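Lmaj004144AAA protein (Leishmania major, PDB 1Y63) probably transfers phosphate between nucleoside triphosphates and monophosphates as an AK6-type adenylate kinase, with an ATPase activity tied to maturation of the small ribosomal subunit. Local coordinates at residues 21-34 and 158-172. Sequence-based numbering, arbitrary orientation. Where two conformers were deposited one is given.
Sequences TGKTSMAEMIAAEL and NDTLEQMAATVEEIR. With MN (manganese (II) ion), chain C; MN (manganese (II) ion), chain B; ADP (adenosine-5'-diphosphate), chain Q.
M26 and V168 show how two helices of a P-loop NTPase fold pack knobs-into-holes. Helix 23-33, which follows the P-loop, and helix 161-172 cross at -52°, their axes 10.4 Å apart. M26 enters the hole formed by M164, T167, V168 and I171: CG lies anti to the backbone N (chi1 -174°), the chain runs straight to SD, and a bend there lays CE 3.6 Å from T167 CG2. V168 replies among M26, I30, E33 and, in its modelled conformer, M29, with V168 CG2 3.9 Å from M26 CG. I30 CD1 and I171 CD1 extend this apolar layer, and both side chains also reach strand 12-16 of the central sheet.

At the C-terminal end of helix 23-33, L34 CD2 presses over the centre of one face of the R172 guanidinium, 3.3 Å from CZ. E33 O lies at the edge of that group, while E33 OE1 remains beyond salt-bridge distance.

The other end belongs to the nucleotide. G22, K23, T24 and S25 give backbone N-H groups to the ADP phosphates, joined by K23 NZ on O2B and S25 OG on O1A; T24 OG1, ADP O3B and four waters bind one manganese. In the modelled conformer M164 reaches from S25 to the adenine amino group. T160 accepts that amino group's hydrogen bond through its backbone O and forms a capping box with Q163. The segments leading into both helices are joined by one direct hydrogen bond: N158 ND2 gives a nearly straight N-H (172°) to a lone pair of T21 O, which lies in the amide plane of N158.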
ATOM      1  N   THR A  21      -9.340  -3.006  -1.439  1.00 19.04           N
ATOM      2  CA  THR A  21      -9.472  -1.686  -2.065  1.00 17.56           C
ATOM      3  C   THR A  21      -8.772  -1.498  -3.415  1.00 19.46           C
ATOM      4  O   THR A  21      -9.037  -0.518  -4.125  1.00 19.42           O
ATOM      5  CB  THR A  21      -9.031  -0.542  -1.110  1.00 18.35           C
ATOM      6  OG1 THR A  21      -7.701  -0.798  -0.622  1.00 18.98           O
ATOM      7  CG2 THR A  21     -10.019  -0.446   0.049  1.00 20.47           C
ATOM      8  N   GLY A  22      -7.857  -2.402  -3.741  1.00 18.24           N
ATOM      9  CA  GLY A  22      -7.189  -2.396  -5.043  1.00 19.06           C
ATOM     10  C   GLY A  22      -5.718  -2.118  -5.057  1.00 18.66           C
ATOM     11  O   GLY A  22      -5.190  -1.717  -6.100  1.00 18.06           O
ATOM     12  N   LYS A  23      -5.045  -2.311  -3.921  1.00 17.16           N
ATOM     13  CA  LYS A  23      -3.612  -1.937  -3.792  1.00 16.40           C
ATOM     14  C   LYS A  23      -2.718  -2.664  -4.766  1.00 16.75           C
ATOM     15  O   LYS A  23      -1.929  -2.057  -5.489  1.00 16.94           O
ATOM     16  CB  LYS A  23      -3.120  -2.165  -2.366  1.00 17.89           C
ATOM     17  CG  LYS A  23      -3.865  -1.443  -1.277  1.00 18.96           C
ATOM     18  CD  LYS A  23      -3.317  -1.809   0.081  1.00 17.93           C
ATOM     19  CE  LYS A  23      -3.519  -3.248   0.454  1.00 17.31           C
ATOM     20  NZ  LYS A  23      -4.982  -3.574   0.587  1.00 16.88           N
ATOM     21  N   THR A  24      -2.844  -3.988  -4.797  1.00 17.08           N
ATOM     22  CA  THR A  24      -1.991  -4.798  -5.651  1.00 16.85           C
ATOM     23  C   THR A  24      -2.270  -4.519  -7.115  1.00 16.14           C
ATOM     24  O   THR A  24      -1.320  -4.386  -7.930  1.00 17.71           O
ATOM     25  CB  THR A  24      -2.149  -6.291  -5.298  1.00 18.55           C
ATOM     26  OG1 THR A  24      -1.772  -6.491  -3.928  1.00 19.22           O
ATOM     27  CG2 THR A  24      -1.257  -7.154  -6.228  1.00 21.69           C
ATOM     28  N   SER A  25      -3.547  -4.384  -7.456  1.00 16.58           N
ATOM     29  CA  SER A  25      -3.938  -4.051  -8.824  1.00 16.70           C
ATOM     30  C   SER A  25      -3.339  -2.717  -9.272  1.00 18.09           C
ATOM     31  O   SER A  25      -2.829  -2.589 -10.383  1.00 17.97           O
ATOM     32  CB  SER A  25      -5.444  -4.046  -8.977  1.00 18.97           C
ATOM     33  OG  SER A  25      -5.966  -5.333  -8.690  1.00 19.36           O
ATOM     34  N   MET A  26      -3.447  -1.714  -8.408  1.00 18.84           N
ATOM     35  CA  MET A  26      -2.888  -0.394  -8.736  1.00 17.57           C
ATOM     36  C   MET A  26      -1.377  -0.427  -8.803  1.00 15.57           C
ATOM     37  O   MET A  26      -0.784   0.141  -9.709  1.00 16.40           O
ATOM     38  CB  MET A  26      -3.340   0.681  -7.772  1.00 19.40           C
ATOM     39  CG  MET A  26      -2.866   2.061  -8.202  1.00 21.51           C
ATOM     40  SD  MET A  26      -3.488   3.372  -7.141  1.00 21.06           S
ATOM     41  CE  MET A  26      -5.199   3.396  -7.664  1.00 19.91           C
ATOM     42  N   ALA A  27      -0.736  -1.127  -7.873  1.00 16.63           N
ATOM     43  CA  ALA A  27       0.722  -1.207  -7.883  1.00 14.63           C
ATOM     44  C   ALA A  27       1.212  -1.917  -9.161  1.00 15.95           C
ATOM     45  O   ALA A  27       2.255  -1.543  -9.727  1.00 17.94           O
ATOM     46  CB  ALA A  27       1.218  -1.922  -6.664  1.00 18.44           C
ATOM     47  N   GLU A  28       0.484  -2.949  -9.595  1.00 16.95           N
ATOM     48  CA  GLU A  28       0.874  -3.620 -10.823  1.00 18.11           C
ATOM     49  C   GLU A  28       0.646  -2.745 -12.042  1.00 16.86           C
ATOM     50  O   GLU A  28       1.435  -2.773 -12.988  1.00 19.01           O
ATOM     51  CB  GLU A  28       0.204  -4.984 -10.953  1.00 15.88           C
ATOM     52  CG  GLU A  28       0.644  -5.952  -9.847  1.00 17.21           C
ATOM     53  CD  GLU A  28       2.036  -6.553 -10.050  1.00 24.29           C
ATOM     54  OE1 GLU A  28       2.814  -6.109 -10.926  1.00 24.72           O
ATOM     55  OE2 GLU A  28       2.362  -7.498  -9.306  1.00 21.74           O
ATOM     56  N   MET A  29      -0.410  -1.943 -12.037  1.00 18.03           N
ATOM     57  CA  MET A  29      -0.575  -0.943 -13.097  1.00 18.12           C
ATOM     58  C   MET A  29       0.567   0.055 -13.161  1.00 18.96           C
ATOM     59  O   MET A  29       1.075   0.364 -14.237  1.00 18.44           O
ATOM     60  CB  MET A  29      -1.899  -0.217 -12.953  1.00 19.71           C
ATOM     61  CG  MET A  29      -2.144   0.746 -14.079  1.00 19.12           C
ATOM     62  SD  MET A  29      -3.670   1.717 -14.069  0.60 24.57           S
ATOM     63  CE  MET A  29      -4.795   0.613 -14.904  0.60 25.43           C
ATOM     64  N   ILE A  30       0.993   0.537 -12.005  1.00 17.07           N
ATOM     65  CA  ILE A  30       2.139   1.426 -11.936  1.00 18.31           C
ATOM     66  C   ILE A  30       3.401   0.741 -12.468  1.00 19.93           C
ATOM     67  O   ILE A  30       4.145   1.305 -13.279  1.00 18.73           O
ATOM     68  CB  ILE A  30       2.318   1.937 -10.485  1.00 18.27           C
ATOM     69  CG1 ILE A  30       1.183   2.902 -10.117  1.00 19.19           C
ATOM     70  CG2 ILE A  30       3.682   2.578 -10.278  1.00 19.43           C
ATOM     71  CD1 ILE A  30       1.036   3.143  -8.636  1.00 20.18           C
ATOM     72  N   ALA A  31       3.659  -0.482 -12.016  1.00 17.93           N
ATOM     73  CA  ALA A  31       4.847  -1.194 -12.446  1.00 21.65           C
ATOM     74  C   ALA A  31       4.825  -1.452 -13.947  1.00 19.83           C
ATOM     75  O   ALA A  31       5.899  -1.460 -14.598  1.00 23.22           O
ATOM     76  CB  ALA A  31       4.987  -2.484 -11.693  1.00 21.61           C
ATOM     77  N   ALA A  32       3.635  -1.658 -14.503  1.00 20.20           N
ATOM     78  CA  ALA A  32       3.479  -1.874 -15.957  1.00 19.56           C
ATOM     79  C   ALA A  32       3.572  -0.625 -16.813  1.00 23.52           C
ATOM     80  O   ALA A  32       4.068  -0.683 -17.948  1.00 25.18           O
ATOM     81  CB  ALA A  32       2.158  -2.570 -16.247  1.00 20.24           C
ATOM     82  N   GLU A  33       3.044   0.479 -16.311  1.00 19.41           N
ATOM     83  CA  GLU A  33       2.835   1.700 -17.089  1.00 20.92           C
ATOM     84  C   GLU A  33       3.852   2.779 -16.867  1.00 23.49           C
ATOM     85  O   GLU A  33       4.144   3.522 -17.789  1.00 25.36           O
ATOM     86  CB  GLU A  33       1.505   2.332 -16.736  1.00 25.76           C
ATOM     87  CG  GLU A  33       0.322   1.618 -17.234  1.00 34.00           C
ATOM     88  CD  GLU A  33      -0.884   2.545 -17.319  1.00 41.66           C
ATOM     89  OE1 GLU A  33      -1.029   3.427 -16.445  1.00 46.10           O
ATOM     90  OE2 GLU A  33      -1.677   2.390 -18.262  1.00 48.87           O
ATOM     91  N   LEU A  34       4.336   2.924 -15.644  1.00 22.49           N
ATOM     92  CA  LEU A  34       5.300   3.987 -15.317  1.00 21.61           C
ATOM     93  C   LEU A  34       6.727   3.476 -15.501  1.00 25.29           C
ATOM     94  O   LEU A  34       6.959   2.266 -15.571  1.00 33.00           O
ATOM     95  CB  LEU A  34       5.049   4.545 -13.904  1.00 21.35           C
ATOM     96  CG  LEU A  34       3.652   5.104 -13.588  1.00 25.64           C
ATOM     97  CD1 LEU A  34       3.740   5.964 -12.322  1.00 27.63           C
ATOM     98  CD2 LEU A  34       3.004   5.891 -14.686  1.00 31.42           C
ATOM     99  N   ASN A 158     -11.508   4.310  -5.298  1.00 17.64           N
ATOM    100  CA  ASN A 158     -10.997   3.308  -6.228  1.00 18.15           C
ATOM    101  C   ASN A 158     -12.019   2.205  -6.464  1.00 22.15           C
ATOM    102  O   ASN A 158     -11.741   1.050  -6.193  1.00 22.18           O
ATOM    103  CB  ASN A 158      -9.684   2.710  -5.699  1.00 19.31           C
ATOM    104  CG  ASN A 158      -8.861   2.051  -6.776  1.00 18.84           C
ATOM    105  OD1 ASN A 158      -8.671   2.631  -7.864  1.00 20.02           O
ATOM    106  ND2 ASN A 158      -8.356   0.832  -6.508  1.00 17.84           N
ATOM    107  N   ASP A 159     -13.192   2.587  -6.962  1.00 19.09           N
ATOM    108  CA  ASP A 159     -14.313   1.652  -7.206  1.00 20.21           C
ATOM    109  C   ASP A 159     -14.254   1.027  -8.603  1.00 21.29           C
ATOM    110  O   ASP A 159     -14.662  -0.142  -8.802  1.00 20.33           O
ATOM    111  CB  ASP A 159     -15.660   2.362  -7.073  1.00 20.87           C
ATOM    112  CG  ASP A 159     -16.048   2.674  -5.644  1.00 28.33           C
ATOM    113  OD1 ASP A 159     -15.484   2.100  -4.697  1.00 24.42           O
ATOM    114  OD2 ASP A 159     -16.987   3.468  -5.461  1.00 31.85           O
ATOM    115  N   THR A 160     -13.773   1.820  -9.563  1.00 19.70           N
ATOM    116  CA  THR A 160     -13.770   1.462 -10.994  1.00 21.45           C
ATOM    117  C   THR A 160     -12.385   1.522 -11.654  1.00 21.65           C
ATOM    118  O   THR A 160     -11.460   2.130 -11.136  1.00 21.30           O
ATOM    119  CB  THR A 160     -14.685   2.416 -11.794  1.00 21.27           C
ATOM    120  OG1 THR A 160     -14.095   3.719 -11.872  1.00 20.72           O
ATOM    121  CG2 THR A 160     -16.046   2.515 -11.136  1.00 22.54           C
ATOM    122  N   LEU A 161     -12.268   0.899 -12.818  1.00 21.87           N
ATOM    123  CA  LEU A 161     -11.016   0.873 -13.553  1.00 20.59           C
ATOM    124  C   LEU A 161     -10.670   2.269 -14.066  1.00 18.43           C
ATOM    125  O   LEU A 161      -9.496   2.671 -14.085  1.00 20.89           O
ATOM    126  CB  LEU A 161     -11.111  -0.136 -14.706  1.00 22.85           C
ATOM    127  CG  LEU A 161      -9.825  -0.370 -15.491  1.00 29.82           C
ATOM    128  CD1 LEU A 161      -8.644  -0.843 -14.612  1.00 28.79           C
ATOM    129  CD2 LEU A 161     -10.084  -1.381 -16.545  1.00 31.14           C
ATOM    130  N   GLU A 162     -11.693   3.024 -14.446  1.00 20.36           N
ATOM    131  CA  GLU A 162     -11.519   4.416 -14.843  1.00 19.62           C
ATOM    132  C   GLU A 162     -10.904   5.221 -13.716  1.00 18.82           C
ATOM    133  O   GLU A 162     -10.014   6.037 -13.956  1.00 19.63           O
ATOM    134  CB  GLU A 162     -12.852   5.032 -15.286  1.00 22.61           C
ATOM    135  CG  GLU A 162     -12.842   6.526 -15.518  0.50 24.30           C
ATOM    136  CD  GLU A 162     -14.214   7.042 -15.903  0.50 31.71           C
ATOM    137  OE1 GLU A 162     -14.761   6.542 -16.902  0.50 27.33           O
ATOM    138  OE2 GLU A 162     -14.736   7.938 -15.205  0.50 35.69           O
ATOM    139  N   GLN A 163     -11.394   5.009 -12.493  1.00 18.67           N
ATOM    140  CA  GLN A 163     -10.803   5.661 -11.340  1.00 17.15           C
ATOM    141  C   GLN A 163      -9.360   5.258 -11.138  1.00 17.86           C
ATOM    142  O   GLN A 163      -8.508   6.108 -10.929  1.00 18.30           O
ATOM    143  CB  GLN A 163     -11.617   5.414 -10.095  1.00 16.21           C
ATOM    144  CG  GLN A 163     -12.880   6.241 -10.109  1.00 20.24           C
ATOM    145  CD  GLN A 163     -13.761   5.959  -8.927  1.00 25.62           C
ATOM    146  OE1 GLN A 163     -13.737   4.857  -8.376  1.00 22.32           O
ATOM    147  NE2 GLN A 163     -14.527   6.976  -8.505  1.00 27.52           N
ATOM    148  N   MET A 164      -9.071   3.959 -11.221  1.00 17.59           N
ATOM    149  CA  MET A 164      -7.702   3.497 -11.077  1.00 17.86           C
ATOM    150  C   MET A 164      -6.774   4.161 -12.068  1.00 15.98           C
ATOM    151  O   MET A 164      -5.706   4.611 -11.705  1.00 18.08           O
ATOM    152  CB  MET A 164      -7.617   1.960 -11.220  1.00 19.36           C
ATOM    153  CG  MET A 164      -6.244   1.411 -10.815  0.55 21.04           C
ATOM    154  SD  MET A 164      -6.292  -0.209 -10.000  0.55 26.54           S
ATOM    155  CE  MET A 164      -6.894  -1.157 -11.390  0.55 24.05           C
ATOM    156  N   ALA A 165      -7.190   4.203 -13.337  1.00 18.39           N
ATOM    157  CA  ALA A 165      -6.347   4.769 -14.376  1.00 18.34           C
ATOM    158  C   ALA A 165      -6.099   6.252 -14.151  1.00 16.93           C
ATOM    159  O   ALA A 165      -4.993   6.743 -14.355  1.00 18.83           O
ATOM    160  CB  ALA A 165      -6.951   4.514 -15.742  1.00 19.07           C
ATOM    161  N   ALA A 166      -7.132   6.975 -13.720  1.00 16.88           N
ATOM    162  CA  ALA A 166      -6.995   8.409 -13.448  1.00 18.18           C
ATOM    163  C   ALA A 166      -6.076   8.689 -12.262  1.00 18.41           C
ATOM    164  O   ALA A 166      -5.280   9.643 -12.268  1.00 18.11           O
ATOM    165  CB  ALA A 166      -8.375   9.039 -13.243  1.00 17.85           C
ATOM    166  N   THR A 167      -6.161   7.840 -11.239  1.00 18.35           N
ATOM    167  CA  THR A 167      -5.261   7.930 -10.115  1.00 17.59           C
ATOM    168  C   THR A 167      -3.818   7.692 -10.571  1.00 17.50           C
ATOM    169  O   THR A 167      -2.903   8.422 -10.182  1.00 18.70           O
ATOM    170  CB  THR A 167      -5.677   6.958  -8.999  1.00 18.75           C
ATOM    171  OG1 THR A 167      -6.959   7.381  -8.484  1.00 17.60           O
ATOM    172  CG2 THR A 167      -4.627   6.920  -7.901  1.00 19.14           C
ATOM    173  N   VAL A 168      -3.607   6.680 -11.412  1.00 17.96           N
ATOM    174  CA  VAL A 168      -2.261   6.433 -11.907  1.00 17.41           C
ATOM    175  C   VAL A 168      -1.729   7.616 -12.713  1.00 17.63           C
ATOM    176  O   VAL A 168      -0.564   7.934 -12.608  1.00 18.31           O
ATOM    177  CB  VAL A 168      -2.155   5.069 -12.615  1.00 18.30           C
ATOM    178  CG1 VAL A 168      -0.820   4.926 -13.308  1.00 19.83           C
ATOM    179  CG2 VAL A 168      -2.359   3.944 -11.593  1.00 19.12           C
ATOM    180  N   GLU A 169      -2.589   8.315 -13.454  1.00 17.13           N
ATOM    181  CA  GLU A 169      -2.207   9.498 -14.197  1.00 19.48           C
ATOM    182  C   GLU A 169      -1.799  10.625 -13.230  1.00 20.04           C
ATOM    183  O   GLU A 169      -0.786  11.299 -13.431  1.00 21.90           O
ATOM    184  CB  GLU A 169      -3.355   9.950 -15.105  1.00 20.57           C
ATOM    185  CG  GLU A 169      -3.734   9.001 -16.223  0.50 21.52           C
ATOM    186  CD  GLU A 169      -4.156   9.727 -17.498  0.10 22.11           C
ATOM    187  OE1 GLU A 169      -4.851  10.761 -17.405  0.10 20.80           O
ATOM    188  OE2 GLU A 169      -3.798   9.256 -18.597  0.10 23.54           O
ATOM    189  N   GLU A 170      -2.571  10.809 -12.166  1.00 20.15           N
ATOM    190  CA  GLU A 170      -2.213  11.793 -11.143  1.00 18.71           C
ATOM    191  C   GLU A 170      -0.866  11.430 -10.516  1.00 17.97           C
ATOM    192  O   GLU A 170      -0.028  12.292 -10.283  1.00 20.28           O
ATOM    193  CB  GLU A 170      -3.308  11.909 -10.070  1.00 19.02           C
ATOM    194  CG  GLU A 170      -3.004  12.930  -8.976  1.00 24.75           C
ATOM    195  CD  GLU A 170      -3.218  14.367  -9.415  1.00 31.97           C
ATOM    196  OE1 GLU A 170      -3.929  14.580 -10.414  1.00 34.86           O
ATOM    197  OE2 GLU A 170      -2.687  15.276  -8.746  1.00 37.94           O
ATOM    198  N   ILE A 171      -0.643  10.154 -10.226  1.00 19.27           N
ATOM    199  CA  ILE A 171       0.643   9.706  -9.679  1.00 16.83           C
ATOM    200  C   ILE A 171       1.784  10.016 -10.653  1.00 20.51           C
ATOM    201  O   ILE A 171       2.824  10.540 -10.253  1.00 20.46           O
ATOM    202  CB  ILE A 171       0.584   8.192  -9.340  1.00 18.07           C
ATOM    203  CG1 ILE A 171      -0.344   7.970  -8.143  1.00 18.77           C
ATOM    204  CG2 ILE A 171       1.966   7.642  -9.047  1.00 19.04           C
ATOM    205  CD1 ILE A 171      -0.703   6.512  -7.867  1.00 19.40           C
ATOM    206  N   ARG A 172       1.581   9.692 -11.928  1.00 21.23           N
ATOM    207  CA  ARG A 172       2.572   9.961 -12.964  1.00 21.09           C
ATOM    208  C   ARG A 172       2.952  11.438 -12.980  1.00 20.41           C
ATOM    209  O   ARG A 172       4.132  11.790 -13.063  1.00 21.21           O
ATOM    210  CB  ARG A 172       2.040   9.540 -14.350  1.00 20.30           C
ATOM    211  CG  ARG A 172       3.082   9.644 -15.455  1.00 23.89           C
ATOM    212  CD  ARG A 172       2.478   9.592 -16.848  1.00 29.26           C
ATOM    213  NE  ARG A 172       1.782   8.342 -17.170  0.50 30.38           N
ATOM    214  CZ  ARG A 172       2.348   7.235 -17.659  0.50 34.41           C
ATOM    215  NH1 ARG A 172       3.660   7.153 -17.865  0.50 33.84           N
ATOM    216  NH2 ARG A 172       1.587   6.178 -17.926  0.50 34.44           N
TER
HETATM  217 MN    MN C 311       4.338  -7.765  -8.436  1.00 19.37          MN
HETATM  218 MN    MN B 302      -3.058  -7.212  -2.389  1.00 12.94          MN
HETATM  219  PB  ADP Q 301      -5.878  -5.443  -2.423  1.00 13.55           P
HETATM  220  O1B ADP Q 301      -6.397  -6.450  -1.415  1.00 13.55           O
HETATM  221  O2B ADP Q 301      -6.066  -4.033  -1.904  1.00 12.35           O
HETATM  222  O3B ADP Q 301      -4.468  -5.735  -2.930  1.00 12.14           O
HETATM  223  PA  ADP Q 301      -6.625  -6.156  -5.139  1.00 13.99           P
HETATM  224  O1A ADP Q 301      -5.708  -5.315  -6.001  1.00 13.62           O
HETATM  225  O2A ADP Q 301      -6.202  -7.608  -4.923  1.00 14.81           O
HETATM  226  O3A ADP Q 301      -6.875  -5.475  -3.724  1.00 11.85           O
HETATM  227  O5' ADP Q 301      -8.111  -6.125  -5.740  0.50 13.90           O
HETATM  228  C5' ADP Q 301      -8.929  -7.280  -5.620  0.50 13.24           C
HETATM  229  C4' ADP Q 301      -9.773  -7.318  -6.870  0.50 10.71           C
HETATM  230  O4' ADP Q 301     -10.539  -6.120  -6.965  0.50 15.75           O
HETATM  231  C3' ADP Q 301      -8.970  -7.365  -8.159  0.50 12.86           C
HETATM  232  O3' ADP Q 301      -8.521  -8.673  -8.500  0.50 14.69           O
HETATM  233  C2' ADP Q 301      -9.963  -6.814  -9.145  0.50 16.61           C
HETATM  234  O2' ADP Q 301     -10.953  -7.790  -9.451  0.50 18.42           O
HETATM  235  C1' ADP Q 301     -10.671  -5.760  -8.337  0.50 15.72           C
HETATM  236  N9  ADP Q 301     -10.188  -4.373  -8.458  1.00 16.44           N
HETATM  237  C8  ADP Q 301      -9.119  -3.759  -7.852  1.00 17.22           C
HETATM  238  N7  ADP Q 301      -9.068  -2.448  -8.174  1.00 16.98           N
HETATM  239  C5  ADP Q 301     -10.149  -2.209  -8.994  1.00 14.15           C
HETATM  240  C6  ADP Q 301     -10.666  -1.030  -9.668  1.00 20.07           C
HETATM  241  N6  ADP Q 301     -10.054   0.162  -9.527  1.00 18.05           N
HETATM  242  N1  ADP Q 301     -11.784  -1.199 -10.405  1.00 16.09           N
HETATM  243  C2  ADP Q 301     -12.389  -2.412 -10.512  1.00 18.29           C
HETATM  244  N3  ADP Q 301     -11.991  -3.558  -9.929  1.00 16.17           N
HETATM  245  C4  ADP Q 301     -10.865  -3.482  -9.165  1.00 15.76           C
HETATM  246  O   HOH W   1      -3.386   5.768 -16.225  1.00 28.48           O
HETATM  247  O   HOH W   2      -1.648  -8.829  -1.852  1.00 17.53           O
HETATM  248  O   HOH W   3      -1.996  -5.893  -1.077  1.00 15.48           O
HETATM  249  O   HOH W   4      -4.389  -7.911  -0.726  1.00 17.30           O
HETATM  250  O   HOH W   5      -3.983  -8.627  -3.806  1.00 16.23           O
HETATM  251  O   HOH W   6       3.690  -9.161  -6.875  1.00 22.88           O